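Local coordinates for protein gluconate kinase (Lactobacillus acidophilus, PDB 3LL3) that binds ATP and D-xylulose and probably transfers phosphate from ATP to a sugar or sugar acid such as gluconate, at residues P133-K136 against L137-L140; G156-E159 against Y160-R164; D190-L193 against L194-K198; L437-A441 against L442-Q446. One frame throughout, in Å; residues are numbered along the deposited sequence.

All four contacts are local, each along or at the end of one helix, and three of them belong to the N-terminal FGGY domain. Contacts 1 and 3, with centres 12 Å apart, pack directly: Ile134 CD1 lies 4.1 Å from Leu193 CD2. Contact 2 stands near contact 1 without touching it, nearest atoms about 7 Å apart. Contact 4 ends a helix late in sequence that lies against the N-terminal sheet, within about 8 Å of contact 2, nearest atoms again. None lines the sugar or nucleotide pocket, but the side chains of Pro133 in contact 1 and Ile157 in contact 2 are each about 9 Å from bound D-xylulose.

Contact 1 (P133-K136 against L137-L140); sequences PIYK and LLWL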
loop_
_atom_site.group_PDB
_atom_site.type_symbol
_atom_site.label_atom_id
_atom_site.label_comp_id
_atom_site.label_asym_id
_atom_site.label_seq_id
_atom_site.Cartn_x
_atom_site.Cartn_y
_atom_site.Cartn_z
ATOM N N PRO A 133 -18.971 -28.364 5.352
ATOM C CA PRO A 133 -19.978 -29.081 6.137
ATOM C C PRO A 133 -19.435 -29.694 7.441
ATOM O O PRO A 133 -20.070 -29.557 8.477
ATOM C CB PRO A 133 -20.446 -30.165 5.165
ATOM C CG PRO A 133 -20.409 -29.461 3.848
ATOM C CD PRO A 133 -19.175 -28.564 3.908
ATOM N N ILE A 134 -18.274 -30.333 7.420
ATOM C CA ILE A 134 -17.793 -30.922 8.665
ATOM C C ILE A 134 -17.656 -29.893 9.809
ATOM O O ILE A 134 -18.015 -30.182 10.952
ATOM C CB ILE A 134 -16.487 -31.705 8.472
ATOM C CG1 ILE A 134 -16.052 -32.337 9.800
ATOM C CG2 ILE A 134 -15.409 -30.822 7.893
ATOM C CD1 ILE A 134 -14.855 -33.246 9.669
ATOM N N TYR A 135 -17.165 -28.693 9.503
ATOM C CA TYR A 135 -16.999 -27.654 10.529
ATOM C C TYR A 135 -18.336 -27.054 10.936
ATOM O O TYR A 135 -18.551 -26.703 12.102
ATOM C CB TYR A 135 -16.052 -26.554 10.038
ATOM C CG TYR A 135 -14.649 -27.046 9.840
ATOM C CD1 TYR A 135 -13.913 -27.502 10.920
ATOM C CD2 TYR A 135 -14.060 -27.062 8.581
ATOM C CE1 TYR A 135 -12.620 -27.962 10.769
ATOM C CE2 TYR A 135 -12.765 -27.524 8.411
ATOM C CZ TYR A 135 -12.050 -27.976 9.523
ATOM O OH TYR A 135 -10.770 -28.449 9.398
ATOM N N LYS A 136 -19.241 -26.952 9.978
ATOM C CA LYS A 136 -20.584 -26.472 10.271
ATOM C C LYS A 136 -21.344 -27.453 11.166
ATOM O O LYS A 136 -22.115 -27.031 12.027
ATOM C CB LYS A 136 -21.361 -26.233 8.976
ATOM C CG LYS A 136 -20.773 -25.094 8.128
ATOM C CD LYS A 136 -21.502 -24.950 6.801
ATOM C CE LYS A 136 -20.868 -23.871 5.916
ATOM N NZ LYS A 136 -21.271 -24.109 4.496
ATOM N N LEU A 137 -21.143 -28.753 10.940
ATOM C CA LEU A 137 -21.802 -29.796 11.725
ATOM C C LEU A 137 -21.276 -29.806 13.160
ATOM O O LEU A 137 -22.046 -29.931 14.107
ATOM C CB LEU A 137 -21.588 -31.173 11.094
ATOM C CG LEU A 137 -22.349 -31.451 9.806
ATOM C CD1 LEU A 137 -21.798 -32.700 9.121
ATOM C CD2 LEU A 137 -23.845 -31.596 10.109
ATOM N N LEU A 138 -19.958 -29.664 13.299
ATOM C CA LEU A 138 -19.325 -29.540 14.596
ATOM C C LEU A 138 -19.862 -28.325 15.355
ATOM O O LEU A 138 -20.136 -28.411 16.562
ATOM C CB LEU A 138 -17.816 -29.428 14.429
ATOM C CG LEU A 138 -17.106 -30.713 14.015
ATOM C CD1 LEU A 138 -15.645 -30.431 13.766
ATOM C CD2 LEU A 138 -17.265 -31.763 15.109
ATOM N N TRP A 139 -20.010 -27.201 14.655
ATOM C CA TRP A 139 -20.578 -26.001 15.267
ATOM C C TRP A 139 -22.028 -26.237 15.686
ATOM O O TRP A 139 -22.427 -25.889 16.799
ATOM C CB TRP A 139 -20.522 -24.815 14.311
ATOM C CG TRP A 139 -20.986 -23.532 14.954
ATOM C CD1 TRP A 139 -20.255 -22.707 15.767
ATOM C CD2 TRP A 139 -22.280 -22.927 14.833
ATOM N NE1 TRP A 139 -21.019 -21.628 16.158
ATOM C CE2 TRP A 139 -22.262 -21.738 15.594
ATOM C CE3 TRP A 139 -23.444 -23.265 14.141
ATOM C CZ2 TRP A 139 -23.368 -20.897 15.693
ATOM C CZ3 TRP A 139 -24.548 -22.430 14.245
ATOM C CH2 TRP A 139 -24.500 -21.260 15.014
ATOM N N LEU A 140 -22.820 -26.820 14.792
ATOM C CA LEU A 140 -24.224 -27.102 15.098
ATOM C C LEU A 140 -24.371 -28.024 16.312
ATOM O O LEU A 140 -25.217 -27.802 17.181
ATOM C CB LEU A 140 -24.926 -27.721 13.893
ATOM C CG LEU A 140 -25.204 -26.777 12.715
ATOM C CD1 LEU A 140 -25.544 -27.552 11.458
ATOM C CD2 LEU A 140 -26.325 -25.816 13.065
#
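Ile134 and Leu138, one helical turn apart, meet through CG1 of the isoleucine and CD1 of the leucine at 4.4 Å. The same Leu138 CD1 is also 4.4 Å from Tyr135 CD1, approaching the phenol ring obliquely, so one methyl serves two residues of the preceding turn. Ile134 reaches that ring too: its CG2 lies 4.1 Å above the plane of one face of Tyr135, displaced toward the rim. In Leu138, CG stands beside the backbone N and opposite the carbonyl carbon (chi1 -72°), which turns the branch back along the helix and leaves CG 3.2 Å from Ile134 O. Leu137 is set the same way, with its CG 3.2 Å from Pro133 O. Trp139 differs: its chi1 of -175° carries the indole away, and CB alone stays close, 3.5 Å from Tyr135 O. Lys136 runs extended away from the following turn, and its NZ donates to the carbonyl oxygens of His81, Ile97, Thr98 and Met131. Four main-chain bonds, from Leu137 N to Pro133 O through Leu140 N to Lys136 O, fix the helical spacing beneath these side chains. Around helix 133-143, Tyr135 packs on helices 105-114 and 116-124, Leu138 meets Phe116 of the latter, and Ile134 turns to helix 191-197 as well as to Ile120, placing the contact within a helical cluster of the N-terminal domain.

Contact 2 (G156-E159 against Y160-R164); sequences GIKE and YIIFR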
loop_
_atom_site.group_PDB
_atom_site.type_symbol
_atom_site.label_atom_id
_atom_site.label_comp_id
_atom_site.label_asym_id
_atom_site.label_seq_id
_atom_site.Cartn_x
_atom_site.Cartn_y
_atom_site.Cartn_z
ATOM N N GLY A 156 -26.827 -31.664 0.988
ATOM C CA GLY A 156 -26.583 -30.398 0.319
ATOM C C GLY A 156 -27.753 -30.067 -0.581
ATOM O O GLY A 156 -28.642 -30.896 -0.782
ATOM N N ILE A 157 -27.750 -28.862 -1.139
ATOM C CA ILE A 157 -28.853 -28.407 -1.982
ATOM C C ILE A 157 -29.067 -29.283 -3.221
ATOM O O ILE A 157 -30.204 -29.461 -3.670
ATOM C CB ILE A 157 -28.650 -26.943 -2.432
ATOM C CG1 ILE A 157 -29.887 -26.451 -3.183
ATOM C CG2 ILE A 157 -27.407 -26.828 -3.322
ATOM C CD1 ILE A 157 -31.098 -26.241 -2.289
ATOM N N LYS A 158 -28.000 -29.811 -3.815
ATOM C CA LYS A 158 -28.233 -30.680 -4.960
ATOM C C LYS A 158 -29.011 -31.942 -4.537
ATOM O O LYS A 158 -29.955 -32.338 -5.216
ATOM C CB LYS A 158 -26.962 -31.024 -5.749
ATOM C CG LYS A 158 -27.230 -32.016 -6.907
ATOM C CD LYS A 158 -26.096 -32.029 -7.966
ATOM C CE LYS A 158 -24.865 -32.814 -7.486
ATOM N NZ LYS A 158 -25.079 -34.301 -7.589
ATOM N N GLU A 159 -28.616 -32.556 -3.422
ATOM C CA GLU A 159 -29.320 -33.720 -2.871
ATOM C C GLU A 159 -30.781 -33.380 -2.560
ATOM O O GLU A 159 -31.686 -34.148 -2.862
ATOM C CB GLU A 159 -28.639 -34.219 -1.593
ATOM C CG GLU A 159 -27.263 -34.826 -1.804
ATOM C CD GLU A 159 -26.252 -33.765 -2.158
ATOM O OE1 GLU A 159 -26.181 -32.767 -1.398
ATOM O OE2 GLU A 159 -25.564 -33.911 -3.205
ATOM N N TYR A 160 -30.993 -32.220 -1.955
ATOM C CA TYR A 160 -32.329 -31.762 -1.632
ATOM C C TYR A 160 -33.224 -31.737 -2.859
ATOM O O TYR A 160 -34.317 -32.322 -2.847
ATOM C CB TYR A 160 -32.296 -30.364 -1.010
ATOM C CG TYR A 160 -33.700 -29.861 -0.720
ATOM C CD1 TYR A 160 -34.461 -30.426 0.286
ATOM C CD2 TYR A 160 -34.268 -28.837 -1.471
ATOM C CE1 TYR A 160 -35.749 -29.989 0.544
ATOM C CE2 TYR A 160 -35.557 -28.387 -1.216
ATOM C CZ TYR A 160 -36.291 -28.966 -0.208
ATOM O OH TYR A 160 -37.572 -28.513 0.046
ATOM N N ILE A 161 -32.756 -31.039 -3.908
ATOM C CA ILE A 161 -33.500 -30.926 -5.154
ATOM C C ILE A 161 -33.824 -32.298 -5.708
ATOM O O ILE A 161 -34.982 -32.604 -5.998
ATOM C CB ILE A 161 -32.739 -30.098 -6.218
ATOM C CG1 ILE A 161 -32.590 -28.651 -5.744
ATOM C CG2 ILE A 161 -33.463 -30.144 -7.548
ATOM C CD1 ILE A 161 -31.489 -27.861 -6.457
ATOM N N ILE A 162 -32.809 -33.134 -5.858
ATOM C CA ILE A 162 -33.047 -34.446 -6.426
ATOM C C ILE A 162 -33.996 -35.269 -5.542
ATOM O O ILE A 162 -34.765 -36.088 -6.036
ATOM C CB ILE A 162 -31.730 -35.168 -6.690
ATOM C CG1 ILE A 162 -30.996 -34.427 -7.822
ATOM C CG2 ILE A 162 -31.971 -36.636 -7.057
ATOM C CD1 ILE A 162 -29.601 -34.900 -8.082
ATOM N N PHE A 163 -33.952 -35.023 -4.240
ATOM C CA PHE A 163 -34.803 -35.765 -3.322
ATOM C C PHE A 163 -36.251 -35.362 -3.551
ATOM O O PHE A 163 -37.143 -36.211 -3.606
ATOM C CB PHE A 163 -34.402 -35.499 -1.876
ATOM C CG PHE A 163 -35.323 -36.125 -0.868
ATOM C CD1 PHE A 163 -35.499 -37.499 -0.835
ATOM C CD2 PHE A 163 -36.006 -35.339 0.049
ATOM C CE1 PHE A 163 -36.348 -38.088 0.101
ATOM C CE2 PHE A 163 -36.861 -35.926 1.000
ATOM C CZ PHE A 163 -37.028 -37.296 1.019
ATOM N N ARG A 164 -36.481 -34.063 -3.706
ATOM C CA ARG A 164 -37.829 -33.588 -3.937
ATOM C C ARG A 164 -38.369 -34.217 -5.215
ATOM O O ARG A 164 -39.532 -34.606 -5.266
ATOM C CB ARG A 164 -37.877 -32.063 -4.009
ATOM C CG ARG A 164 -37.657 -31.362 -2.668
ATOM C CD ARG A 164 -38.887 -31.447 -1.757
ATOM N NE ARG A 164 -40.075 -30.880 -2.384
ATOM C CZ ARG A 164 -40.386 -29.586 -2.393
ATOM N NH1 ARG A 164 -39.603 -28.703 -1.795
ATOM N NH2 ARG A 164 -41.484 -29.172 -3.018
#
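Ile157 meets Ile161 where CG1 of the first lies 3.9 Å from CD1 of the second, the two side chains crossing obliquely. The end of Ile157 also reaches Tyr160, its CD1 lying 4.2 Å from Tyr160 CD2. On the next flank Lys158 and Ile162 run side by side in the same direction, with Lys158 CG 3.9 Å from Ile162 CD1. Further along, Tyr160 is held by Arg164: NH1 donates to Tyr160 OH at 2.7 Å, nearly in the guanidinium plane, while Arg164 CG lies over one face of the ring. Arg164 NH2 in turn bonds Tyr221 OH. At the start of the helix Gly156 is the N-cap; its N gives a weak bond of 2.7 Å (127°) to Glu159 OE1, while Tyr160 N bonds Gly156 O. Glu159 bends at chi2 (71°) to bring the carboxylate back there, and Thr171 OG1 bonds its OE2. Lys158 NZ makes a salt bridge to Asp172 OD2 and a hydrogen bond to Leu235 O. The chemistry is thus divided: Ile157 and Ile161 pack against strand 70-78, while a carboxylate at the helix start is likely to be stabilised in its charged form.

Contact 3 (D190-L193 against L194-K198); sequences DQEL and LDILK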
loop_
_atom_site.group_PDB
_atom_site.type_symbol
_atom_site.label_atom_id
_atom_site.label_comp_id
_atom_site.label_asym_id
_atom_site.label_seq_id
_atom_site.Cartn_x
_atom_site.Cartn_y
_atom_site.Cartn_z
ATOM N N ASP A 190 -15.144 -41.002 6.070
ATOM C CA ASP A 190 -14.068 -41.338 7.000
ATOM C C ASP A 190 -14.686 -41.735 8.355
ATOM O O ASP A 190 -15.334 -40.906 9.004
ATOM C CB ASP A 190 -13.133 -40.138 7.163
ATOM C CG ASP A 190 -11.884 -40.470 7.948
ATOM O OD1 ASP A 190 -10.851 -40.751 7.318
ATOM O OD2 ASP A 190 -11.937 -40.476 9.203
ATOM N N GLN A 191 -14.519 -42.994 8.763
ATOM C CA GLN A 191 -15.169 -43.480 9.994
ATOM C C GLN A 191 -14.774 -42.710 11.252
ATOM O O GLN A 191 -15.616 -42.402 12.103
ATOM C CB GLN A 191 -14.911 -44.964 10.231
ATOM C CG GLN A 191 -15.761 -45.515 11.403
ATOM C CD GLN A 191 -17.248 -45.491 11.083
ATOM O OE1 GLN A 191 -18.045 -44.873 11.791
ATOM N NE2 GLN A 191 -17.624 -46.145 9.994
ATOM N N GLU A 192 -13.482 -42.437 11.380
ATOM C CA GLU A 192 -12.962 -41.623 12.467
ATOM C C GLU A 192 -13.647 -40.252 12.540
ATOM O O GLU A 192 -14.038 -39.801 13.613
ATOM C CB GLU A 192 -11.450 -41.475 12.305
ATOM C CG GLU A 192 -10.749 -40.843 13.466
ATOM C CD GLU A 192 -9.225 -40.880 13.326
ATOM O OE1 GLU A 192 -8.711 -41.521 12.373
ATOM O OE2 GLU A 192 -8.550 -40.272 14.185
ATOM N N LEU A 193 -13.795 -39.581 11.399
ATOM C CA LEU A 193 -14.460 -38.274 11.389
ATOM C C LEU A 193 -15.967 -38.380 11.721
ATOM O O LEU A 193 -16.527 -37.521 12.410
ATOM C CB LEU A 193 -14.234 -37.554 10.043
ATOM C CG LEU A 193 -12.805 -37.092 9.729
ATOM C CD1 LEU A 193 -12.708 -36.446 8.348
ATOM C CD2 LEU A 193 -12.248 -36.137 10.821
ATOM N N LEU A 194 -16.625 -39.427 11.223
ATOM C CA LEU A 194 -18.028 -39.663 11.548
ATOM C C LEU A 194 -18.190 -39.854 13.064
ATOM O O LEU A 194 -19.124 -39.332 13.678
ATOM C CB LEU A 194 -18.555 -40.904 10.823
ATOM C CG LEU A 194 -18.784 -40.851 9.312
ATOM C CD1 LEU A 194 -19.154 -42.232 8.797
ATOM C CD2 LEU A 194 -19.857 -39.834 8.971
ATOM N N ASP A 195 -17.265 -40.591 13.664
ATOM C CA ASP A 195 -17.347 -40.850 15.106
ATOM C C ASP A 195 -17.209 -39.568 15.929
ATOM O O ASP A 195 -17.944 -39.362 16.898
ATOM C CB ASP A 195 -16.342 -41.917 15.518
ATOM C CG ASP A 195 -16.751 -43.306 15.031
ATOM O OD1 ASP A 195 -17.928 -43.486 14.648
ATOM O OD2 ASP A 195 -15.901 -44.213 15.005
ATOM N N ILE A 196 -16.306 -38.687 15.506
ATOM C CA ILE A 196 -16.120 -37.389 16.155
ATOM C C ILE A 196 -17.364 -36.504 15.978
ATOM O O ILE A 196 -17.759 -35.772 16.891
ATOM C CB ILE A 196 -14.870 -36.669 15.615
ATOM C CG1 ILE A 196 -13.606 -37.439 16.012
ATOM C CG2 ILE A 196 -14.800 -35.240 16.144
ATOM C CD1 ILE A 196 -12.393 -37.087 15.177
ATOM N N LEU A 197 -17.980 -36.597 14.804
ATOM C CA LEU A 197 -19.196 -35.856 14.480
ATOM C C LEU A 197 -20.422 -36.387 15.211
ATOM O O LEU A 197 -21.392 -35.653 15.422
ATOM C CB LEU A 197 -19.456 -35.940 12.977
ATOM C CG LEU A 197 -19.032 -34.790 12.072
ATOM C CD1 LEU A 197 -18.206 -33.816 12.807
ATOM C CD2 LEU A 197 -18.312 -35.325 10.843
ATOM N N LYS A 198 -20.375 -37.668 15.575
ATOM C CA LYS A 198 -21.527 -38.356 16.141
ATOM C C LYS A 198 -22.633 -38.441 15.093
ATOM O O LYS A 198 -23.837 -38.300 15.379
ATOM C CB LYS A 198 -21.967 -37.672 17.433
ATOM C CG LYS A 198 -20.830 -37.651 18.466
ATOM C CD LYS A 198 -21.149 -36.742 19.628
ATOM C CE LYS A 198 -20.035 -36.748 20.667
ATOM N NZ LYS A 198 -20.483 -35.967 21.840
#
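Leu197 folds back over the carbonyl of Leu193 in a short helix, 191-197, that is capped at both ends: Asp190 is the N-cap, and Lys198, with positive phi, is the C-prime residue of a Schellman motif. From its root outward, Leu197 CB lies 3.4 Å from Leu193 O and CG 3.7 Å from the same oxygen. The branches then part: CD1 stands off at 4.1 Å from Leu193 O, whereas CD2 is modelled 3.2 Å from it. Chi1 at -98° and chi2 at 9° are both far from staggered values, so the exact placing of the two methyls, that close approach of CD2 included, is doubtful. Beyond the helix, the tip packs on Ile134 and Leu138 of helix 133-143. An alanine here would lose both methyls and is likely to open a gap between the two helices, leaving Ile134 without part of its cover. On the neighbouring flank, Ile196 CG1 lies 3.4 Å from Glu192 O, and Ile196 reaches Phe116 of helix 116-124. Leu193 CD2 and Ile196 CD1 barely meet, and Leu193 itself leans on Ile120 of that same helix. Lys123 is shared by two acids, pairing with Asp190 OD1 and Glu192 OE1, and so ties the first turn to helix 116-124. At the far end the Schellman bonds run from Ile199 N to Leu194 O and, weakly, from Lys198 N to Asp195 O. The cap itself is explicit: Leu193 N donates to the anti lone pair of Asp190 OD2 at 3.0 Å and 153°.

Contact 4 (L437-A441 against L442-Q446); sequences LARQA and LGLNQ
Arg439 and Asn445 hold the tight side of a Schellman motif that ends helix 429-441, with Gly443 (phi 79°) as the residue that leaves the helix. Leu444 N donates to Arg439 O at 2.9 Å, and Gly443 N to Gln440 O at 3.0 Å, the two bonds that define the motif. Asn445 N adds a weak bond to Arg439 O, giving that carbonyl a second donor. The guanidinium is fixed from two directions: Leu444 CB lies 3.6 Å above the plane of one face, displaced toward the rim, while Asn445 OD1 stands at the edge. The bend at chi3 (58°) of Arg439 turns the group across the leucine, the two side chains meeting at about a right angle. Arg439 NH1 also bonds Ile23 O, and Asn445 ND2 bonds Glu450, so both partners are anchored beyond the turn. Ala438 and Leu442 rest on strands 4-11, 70-78 and 232-238. A methionine in place of Arg439 would probably leave Asn445 OD1 without its donor and Ile23 O without this bond, setting the asparagine amide freer to turn. The other side, at Gly443 and Gln446, is more open to solvent; one water donates to both Gln440 O and Asn445 O, bridging helix end and loop. Gln440, extended beyond CG, sends NE2 to Gln446 O at 3.0 Å, arriving from above the carbonyl plane. By contrast, the bond from Arg439 NE to Asn445 OD1 is only 2.6 Å long, with an N-H...O angle of 159°.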
loop_
_atom_site.group_PDB
_atom_site.type_symbol
_atom_site.label_atom_id
_atom_site.label_comp_id
_atom_site.label_asym_id
_atom_site.label_seq_id
_atom_site.Cartn_x
_atom_site.Cartn_y
_atom_site.Cartn_z
ATOM N N LEU A 437 -22.304 -35.120 -19.103
ATOM C CA LEU A 437 -22.556 -36.284 -18.244
ATOM C C LEU A 437 -23.835 -36.995 -18.693
ATOM O O LEU A 437 -23.908 -38.226 -18.723
ATOM C CB LEU A 437 -22.704 -35.864 -16.789
ATOM C CG LEU A 437 -21.530 -35.185 -16.074
ATOM C CD1 LEU A 437 -21.949 -34.844 -14.652
ATOM C CD2 LEU A 437 -20.292 -36.057 -16.049
ATOM N N ALA A 438 -24.848 -36.208 -19.044
ATOM C CA ALA A 438 -26.093 -36.777 -19.546
ATOM C C ALA A 438 -25.825 -37.582 -20.817
ATOM O O ALA A 438 -26.313 -38.712 -20.963
ATOM C CB ALA A 438 -27.119 -35.684 -19.808
ATOM N N ARG A 439 -25.046 -37.011 -21.735
ATOM C CA ARG A 439 -24.712 -37.710 -22.967
ATOM C C ARG A 439 -24.001 -39.025 -22.670
ATOM O O ARG A 439 -24.258 -40.037 -23.314
ATOM C CB ARG A 439 -23.878 -36.827 -23.909
ATOM C CG ARG A 439 -24.659 -35.629 -24.447
ATOM C CD ARG A 439 -23.893 -34.865 -25.538
ATOM N NE ARG A 439 -23.531 -35.698 -26.685
ATOM C CZ ARG A 439 -24.315 -35.912 -27.742
ATOM N NH1 ARG A 439 -25.522 -35.361 -27.812
ATOM N NH2 ARG A 439 -23.889 -36.679 -28.741
ATOM N N GLN A 440 -23.118 -39.024 -21.682
ATOM C CA GLN A 440 -22.509 -40.281 -21.259
ATOM C C GLN A 440 -23.557 -41.274 -20.735
ATOM O O GLN A 440 -23.578 -42.441 -21.132
ATOM C CB GLN A 440 -21.438 -40.040 -20.192
ATOM C CG GLN A 440 -20.141 -39.432 -20.733
ATOM C CD GLN A 440 -19.094 -39.302 -19.650
ATOM O OE1 GLN A 440 -19.352 -38.718 -18.595
ATOM N NE2 GLN A 440 -17.914 -39.862 -19.893
ATOM N N ALA A 441 -24.426 -40.817 -19.845
ATOM C CA ALA A 441 -25.447 -41.706 -19.270
ATOM C C ALA A 441 -26.337 -42.302 -20.366
ATOM O O ALA A 441 -26.714 -43.471 -20.304
ATOM C CB ALA A 441 -26.277 -40.958 -18.256
ATOM N N LEU A 442 -26.645 -41.497 -21.382
ATOM C CA LEU A 442 -27.513 -41.919 -22.482
ATOM C C LEU A 442 -26.794 -42.740 -23.544
ATOM O O LEU A 442 -27.416 -43.155 -24.519
ATOM C CB LEU A 442 -28.162 -40.709 -23.158
ATOM C CG LEU A 442 -29.056 -39.835 -22.280
ATOM C CD1 LEU A 442 -29.480 -38.582 -23.030
ATOM C CD2 LEU A 442 -30.267 -40.622 -21.783
ATOM N N GLY A 443 -25.493 -42.957 -23.374
ATOM C CA GLY A 443 -24.725 -43.733 -24.336
ATOM C C GLY A 443 -24.313 -42.999 -25.607
ATOM O O GLY A 443 -23.799 -43.617 -26.534
ATOM N N LEU A 444 -24.514 -41.683 -25.644
ATOM C CA LEU A 444 -24.159 -40.869 -26.806
ATOM C C LEU A 444 -22.665 -40.509 -26.859
ATOM O O LEU A 444 -22.131 -40.189 -27.927
ATOM C CB LEU A 444 -25.002 -39.598 -26.838
ATOM C CG LEU A 444 -26.510 -39.810 -26.963
ATOM C CD1 LEU A 444 -27.247 -38.495 -26.698
ATOM C CD2 LEU A 444 -26.841 -40.356 -28.349
ATOM N N ASN A 445 -22.003 -40.556 -25.705
ATOM C CA ASN A 445 -20.558 -40.403 -25.629
ATOM C C ASN A 445 -20.034 -41.395 -24.620
ATOM O O ASN A 445 -20.738 -41.754 -23.682
ATOM C CB ASN A 445 -20.167 -38.972 -25.217
ATOM C CG ASN A 445 -20.424 -37.963 -26.317
ATOM O OD1 ASN A 445 -21.436 -37.273 -26.314
ATOM N ND2 ASN A 445 -19.511 -37.889 -27.284
ATOM N N GLN A 446 -18.799 -41.843 -24.807
ATOM C CA GLN A 446 -18.191 -42.779 -23.874
ATOM C C GLN A 446 -17.076 -42.169 -22.996
ATOM O O GLN A 446 -17.238 -42.038 -21.785
ATOM C CB GLN A 446 -17.674 -44.008 -24.618
ATOM C CG GLN A 446 -16.771 -44.886 -23.770
ATOM C CD GLN A 446 -16.242 -46.084 -24.539
ATOM O OE1 GLN A 446 -15.046 -46.394 -24.490
ATOM N NE2 GLN A 446 -17.131 -46.761 -25.261
HETATM O O HOH W 1 -21.612 -44.034 -22.110
#